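Alpha-glucosidase YIHQ (Escherichia coli, PDB 5AEG) hydrolyses sulfoquinovosyl diacylglycerides and simpler sulfoquinovosides such as sulfoquinovosyl glycerol, releasing sulfoquinovose for breakdown as a source of carbon and sulfur. Local coordinates at residues 313-316 / 317-321; 320-323 / 324-328. All blocks are in the same frame, centred on the assembly; numbering follows the deposited sequence.

Contact 1: residues 313-316 / 317-321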
loop_
_atom_site.group_PDB
_atom_site.type_symbol
_atom_site.label_atom_id
_atom_site.label_comp_id
_atom_site.label_asym_id
_atom_site.label_seq_id
_atom_site.Cartn_x
_atom_site.Cartn_y
_atom_site.Cartn_z
ATOM N N TYR A 313 -18.467 -6.922 -24.029
ATOM C CA TYR A 313 -19.444 -7.124 -22.939
ATOM C C TYR A 313 -20.857 -6.718 -23.440
ATOM O O TYR A 313 -21.472 -5.775 -22.940
ATOM C CB TYR A 313 -19.067 -6.315 -21.678
ATOM C CG TYR A 313 -18.072 -7.104 -20.916
ATOM C CD1 TYR A 313 -16.708 -7.114 -21.285
ATOM C CD2 TYR A 313 -18.474 -7.955 -19.898
ATOM C CE1 TYR A 313 -15.761 -7.954 -20.611
ATOM C CE2 TYR A 313 -17.583 -8.802 -19.254
ATOM C CZ TYR A 313 -16.225 -8.754 -19.558
ATOM O OH TYR A 313 -15.403 -9.610 -18.971
ATOM N N PRO A 314 -21.393 -7.516 -24.394
ATOM C CA PRO A 314 -22.777 -7.225 -24.807
ATOM C C PRO A 314 -23.796 -7.289 -23.668
ATOM O O PRO A 314 -23.722 -8.229 -22.804
ATOM C CB PRO A 314 -23.060 -8.286 -25.869
ATOM C CG PRO A 314 -22.161 -9.450 -25.547
ATOM C CD PRO A 314 -20.866 -8.780 -24.978
ATOM N N GLN A 315 -24.676 -6.282 -23.663
ATOM C CA GLN A 315 -25.871 -6.193 -22.766
ATOM C C GLN A 315 -25.436 -5.964 -21.297
ATOM O O GLN A 315 -26.179 -6.230 -20.385
ATOM C CB GLN A 315 -26.794 -7.441 -22.868
ATOM C CG GLN A 315 -27.175 -7.879 -24.280
ATOM C CD GLN A 315 -28.235 -8.960 -24.290
ATOM O OE1 GLN A 315 -27.953 -10.172 -24.262
ATOM N NE2 GLN A 315 -29.464 -8.535 -24.275
ATOM N N LEU A 316 -24.215 -5.438 -21.079
ATOM C CA LEU A 316 -23.737 -5.325 -19.719
ATOM C C LEU A 316 -24.591 -4.316 -18.936
ATOM O O LEU A 316 -24.809 -4.495 -17.779
ATOM C CB LEU A 316 -22.261 -4.877 -19.744
ATOM C CG LEU A 316 -21.640 -4.581 -18.344
ATOM C CD1 LEU A 316 -21.611 -5.854 -17.614
ATOM C CD2 LEU A 316 -20.269 -3.935 -18.535
ATOM N N ASP A 317 -25.088 -3.267 -19.601
ATOM C CA ASP A 317 -25.889 -2.218 -18.925
ATOM C C ASP A 317 -27.119 -2.827 -18.289
ATOM O O ASP A 317 -27.383 -2.570 -17.106
ATOM C CB ASP A 317 -26.229 -1.040 -19.845
ATOM C CG ASP A 317 -26.839 -1.450 -21.172
ATOM O OD1 ASP A 317 -26.986 -2.684 -21.527
ATOM O OD2 ASP A 317 -27.156 -0.481 -21.853
ATOM N N SER A 318 -27.798 -3.711 -19.018
ATOM C CA SER A 318 -28.964 -4.376 -18.428
ATOM C C SER A 318 -28.560 -5.549 -17.518
ATOM O O SER A 318 -29.268 -5.818 -16.523
ATOM C CB SER A 318 -29.959 -4.868 -19.483
ATOM O OG SER A 318 -29.331 -5.772 -20.379
ATOM N N ARG A 319 -27.480 -6.256 -17.865
ATOM C CA ARG A 319 -27.029 -7.361 -17.026
ATOM C C ARG A 319 -26.642 -6.898 -15.614
ATOM O O ARG A 319 -26.888 -7.665 -14.671
ATOM C CB ARG A 319 -25.906 -8.232 -17.661
ATOM C CG ARG A 319 -25.754 -9.614 -17.047
ATOM C CD ARG A 319 -27.066 -10.444 -17.060
ATOM N NE ARG A 319 -27.424 -10.707 -18.439
ATOM C CZ ARG A 319 -26.905 -11.692 -19.163
ATOM N NH1 ARG A 319 -26.048 -12.563 -18.654
ATOM N NH2 ARG A 319 -27.187 -11.776 -20.458
ATOM N N ILE A 320 -26.016 -5.706 -15.487
ATOM C CA ILE A 320 -25.604 -5.148 -14.165
ATOM C C ILE A 320 -26.864 -5.049 -13.312
ATOM O O ILE A 320 -26.868 -5.480 -12.156
ATOM C CB ILE A 320 -24.890 -3.788 -14.273
ATOM C CG1 ILE A 320 -23.494 -3.993 -14.912
ATOM C CG2 ILE A 320 -24.794 -3.101 -12.903
ATOM C CD1 ILE A 320 -22.779 -2.715 -15.283
ATOM N N LYS A 321 -27.974 -4.609 -13.913
ATOM C CA LYS A 321 -29.237 -4.471 -13.131
ATOM C C LYS A 321 -29.735 -5.793 -12.633
ATOM O O LYS A 321 -30.061 -5.940 -11.456
ATOM C CB LYS A 321 -30.314 -3.731 -13.938
ATOM C CG LYS A 321 -29.927 -2.312 -14.345
ATOM C CD LYS A 321 -29.978 -1.333 -13.181
ATOM C CE LYS A 321 -29.409 0.068 -13.500
ATOM N NZ LYS A 321 -27.927 0.245 -13.167
#
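The N-terminal end of helix 316-325, in the TIM-barrel domain, is entered through a type II beta turn from Tyr313 to Leu316. Gln315 is the N-cap residue. Its carbonyl oxygen starts the helical bonding: Arg319 N reaches Gln315 O at 2.8 Å. Ser318 OG also lies 3.2 Å from Gln315 O. The next bond of the helix runs from Ile320 N to Leu316 O, 2.9 Å. Asp317 leans back over this first turn, with CG between its backbone N and carbonyl carbon (chi1 51°). OD1 thereby accepts Ser318 N at 2.8 Å; the N-H comes in out of the carboxylate plane and the bond is bent (131° at the hydrogen). With alanine in place of Asp317 the carboxylate is gone, and Ser318 N is likely to lose this acceptor. The amide of Gln315 and the guanidinium of Arg319 are turned 77° apart, with Gln315 OE1 at the guanidinium edge and not bonded to it. Arg319 instead forms a salt bridge with Glu266 on helix 265-277, which ties the two helices together. On the buried side, Leu316 and Ile320 pack against Phe330 of strand 329-334. Their side chains meet with Leu316 CG 3.8 Å from Ile320 CD1.

Contact 2: residues 320-323 / 324-328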
loop_
_atom_site.group_PDB
_atom_site.type_symbol
_atom_site.label_atom_id
_atom_site.label_comp_id
_atom_site.label_asym_id
_atom_site.label_seq_id
_atom_site.Cartn_x
_atom_site.Cartn_y
_atom_site.Cartn_z
ATOM N N ILE A 320 -26.016 -5.706 -15.487
ATOM C CA ILE A 320 -25.604 -5.148 -14.165
ATOM C C ILE A 320 -26.864 -5.049 -13.312
ATOM O O ILE A 320 -26.868 -5.480 -12.156
ATOM C CB ILE A 320 -24.890 -3.788 -14.273
ATOM C CG1 ILE A 320 -23.494 -3.993 -14.912
ATOM C CG2 ILE A 320 -24.794 -3.101 -12.903
ATOM C CD1 ILE A 320 -22.779 -2.715 -15.283
ATOM N N LYS A 321 -27.974 -4.609 -13.913
ATOM C CA LYS A 321 -29.237 -4.471 -13.131
ATOM C C LYS A 321 -29.735 -5.793 -12.633
ATOM O O LYS A 321 -30.061 -5.940 -11.456
ATOM C CB LYS A 321 -30.314 -3.731 -13.938
ATOM C CG LYS A 321 -29.927 -2.312 -14.345
ATOM C CD LYS A 321 -29.978 -1.333 -13.181
ATOM C CE LYS A 321 -29.409 0.068 -13.500
ATOM N NZ LYS A 321 -27.927 0.245 -13.167
ATOM N N GLN A 322 -29.730 -6.777 -13.502
ATOM C CA GLN A 322 -30.147 -8.097 -13.138
ATOM C C GLN A 322 -29.251 -8.669 -12.001
ATOM O O GLN A 322 -29.718 -9.214 -10.969
ATOM C CB GLN A 322 -30.122 -8.960 -14.390
ATOM C CG GLN A 322 -30.373 -10.448 -14.158
ATOM C CD GLN A 322 -30.302 -11.283 -15.441
ATOM O OE1 GLN A 322 -30.769 -10.826 -16.505
ATOM N NE2 GLN A 322 -29.716 -12.525 -15.353
ATOM N N TRP A 323 -27.938 -8.505 -12.167
ATOM C CA TRP A 323 -27.034 -9.018 -11.117
ATOM C C TRP A 323 -27.278 -8.314 -9.791
ATOM O O TRP A 323 -27.311 -8.960 -8.719
ATOM C CB TRP A 323 -25.521 -8.891 -11.589
ATOM C CG TRP A 323 -25.100 -9.877 -12.666
ATOM C CD1 TRP A 323 -25.621 -11.074 -12.924
ATOM C CD2 TRP A 323 -24.029 -9.694 -13.620
ATOM N NE1 TRP A 323 -24.948 -11.687 -13.959
ATOM C CE2 TRP A 323 -23.985 -10.842 -14.417
ATOM C CE3 TRP A 323 -23.121 -8.658 -13.870
ATOM C CZ2 TRP A 323 -23.032 -11.028 -15.403
ATOM C CZ3 TRP A 323 -22.196 -8.832 -14.914
ATOM C CH2 TRP A 323 -22.170 -10.001 -15.655
ATOM N N ASN A 324 -27.463 -7.001 -9.842
ATOM C CA ASN A 324 -27.693 -6.237 -8.625
ATOM C C ASN A 324 -28.963 -6.768 -7.925
ATOM O O ASN A 324 -28.957 -7.047 -6.727
ATOM C CB ASN A 324 -27.831 -4.766 -8.912
ATOM C CG ASN A 324 -26.562 -4.115 -9.324
ATOM O OD1 ASN A 324 -25.392 -4.679 -9.314
ATOM N ND2 ASN A 324 -26.732 -2.914 -9.680
ATOM N N GLN A 325 -30.023 -7.008 -8.693
ATOM C CA GLN A 325 -31.228 -7.694 -8.124
ATOM C C GLN A 325 -30.987 -8.959 -7.410
ATOM O O GLN A 325 -31.729 -9.257 -6.480
ATOM C CB GLN A 325 -32.307 -7.943 -9.177
ATOM C CG GLN A 325 -33.115 -6.658 -9.418
ATOM C CD GLN A 325 -33.843 -6.665 -10.770
ATOM O OE1 GLN A 325 -34.182 -7.733 -11.295
ATOM N NE2 GLN A 325 -34.108 -5.475 -11.328
ATOM N N GLU A 326 -29.977 -9.720 -7.823
ATOM C CA GLU A 326 -29.597 -10.975 -7.174
ATOM C C GLU A 326 -28.471 -10.818 -6.122
ATOM O O GLU A 326 -27.851 -11.814 -5.724
ATOM C CB GLU A 326 -29.108 -11.923 -8.258
ATOM C CG GLU A 326 -30.148 -12.211 -9.333
ATOM C CD GLU A 326 -29.573 -12.959 -10.525
ATOM O OE1 GLU A 326 -28.304 -13.095 -10.674
ATOM O OE2 GLU A 326 -30.413 -13.357 -11.362
ATOM N N GLY A 327 -28.139 -9.608 -5.720
ATOM C CA GLY A 327 -27.065 -9.423 -4.710
ATOM C C GLY A 327 -25.610 -9.501 -5.244
ATOM O O GLY A 327 -24.702 -9.871 -4.513
ATOM N N VAL A 328 -25.390 -9.122 -6.513
ATOM C CA VAL A 328 -24.068 -9.194 -7.182
ATOM C C VAL A 328 -23.797 -7.832 -7.759
ATOM O O VAL A 328 -24.549 -7.283 -8.606
ATOM C CB VAL A 328 -24.040 -10.274 -8.268
ATOM C CG1 VAL A 328 -22.724 -10.374 -9.003
ATOM C CG2 VAL A 328 -24.405 -11.621 -7.676
HETATM O O HOH W 1 -27.991 -13.909 -12.975
#
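Trp323 and Val328 form the tightly packed side of a Schellman motif that ends helix 316-325. Val328 N bonds to Trp323 O at 2.9 Å, and Gly327 N bonds to Asn324 O. Gly327 is the C-prime residue; its positive phi (80°) turns the chain back. The turn brings Val328 CB to 3.9 Å from Trp323 CB. With CG turned away from its own carbonyl carbon (chi1 -73°), Trp323 sends its indole toward helix 265-277. Before the turn, helix bonds run from Asn324 N to Ile320 O and from Gln325 N to Lys321 O. Glu326 N still reaches Gln322 O, but at 3.2 Å. The other side is looser and wetter. Gln322 and Glu326 run alongside each other, one turn apart, their amide and carboxylate planes 60° apart. A water accepts from Gln322 NE2 at 3.2 Å and also lies against the Glu326 carboxylate. Glu326 OE1 sits near the indole edge, 4.0 Å from Trp323 CD1, and makes a salt bridge with Arg276. Trp323 NE1 bonds to Gln269 of helix 265-277. Trp323 and Val328 both pack on Leu272 of that helix and on Ile285 of strand 282-286, and Trp323 also touches Phe330 of strand 329-334.

Contacts 1 and 2 are the start and the finish of one helix, 316-325, with centres 10 Å apart. They share Ile320 and Lys321. Each has a buried apolar side and an exposed polar side. The buried sides join where Leu316 CD1 meets Trp323 CZ3 at 4.1 Å, and both rest on strand 329-334. Helix 265-277 is also a common neighbour: Arg319 pairs with its Glu266, and Glu326 with its Arg276. The chemistry differs with place. In contact 1 a carboxylate takes up one amide of the first turn, whereas contact 2 turns amides back onto carbonyls at the helix end. Contact 1 lies nearer the substrate-binding residues; contact 2 is away from the annotated sites.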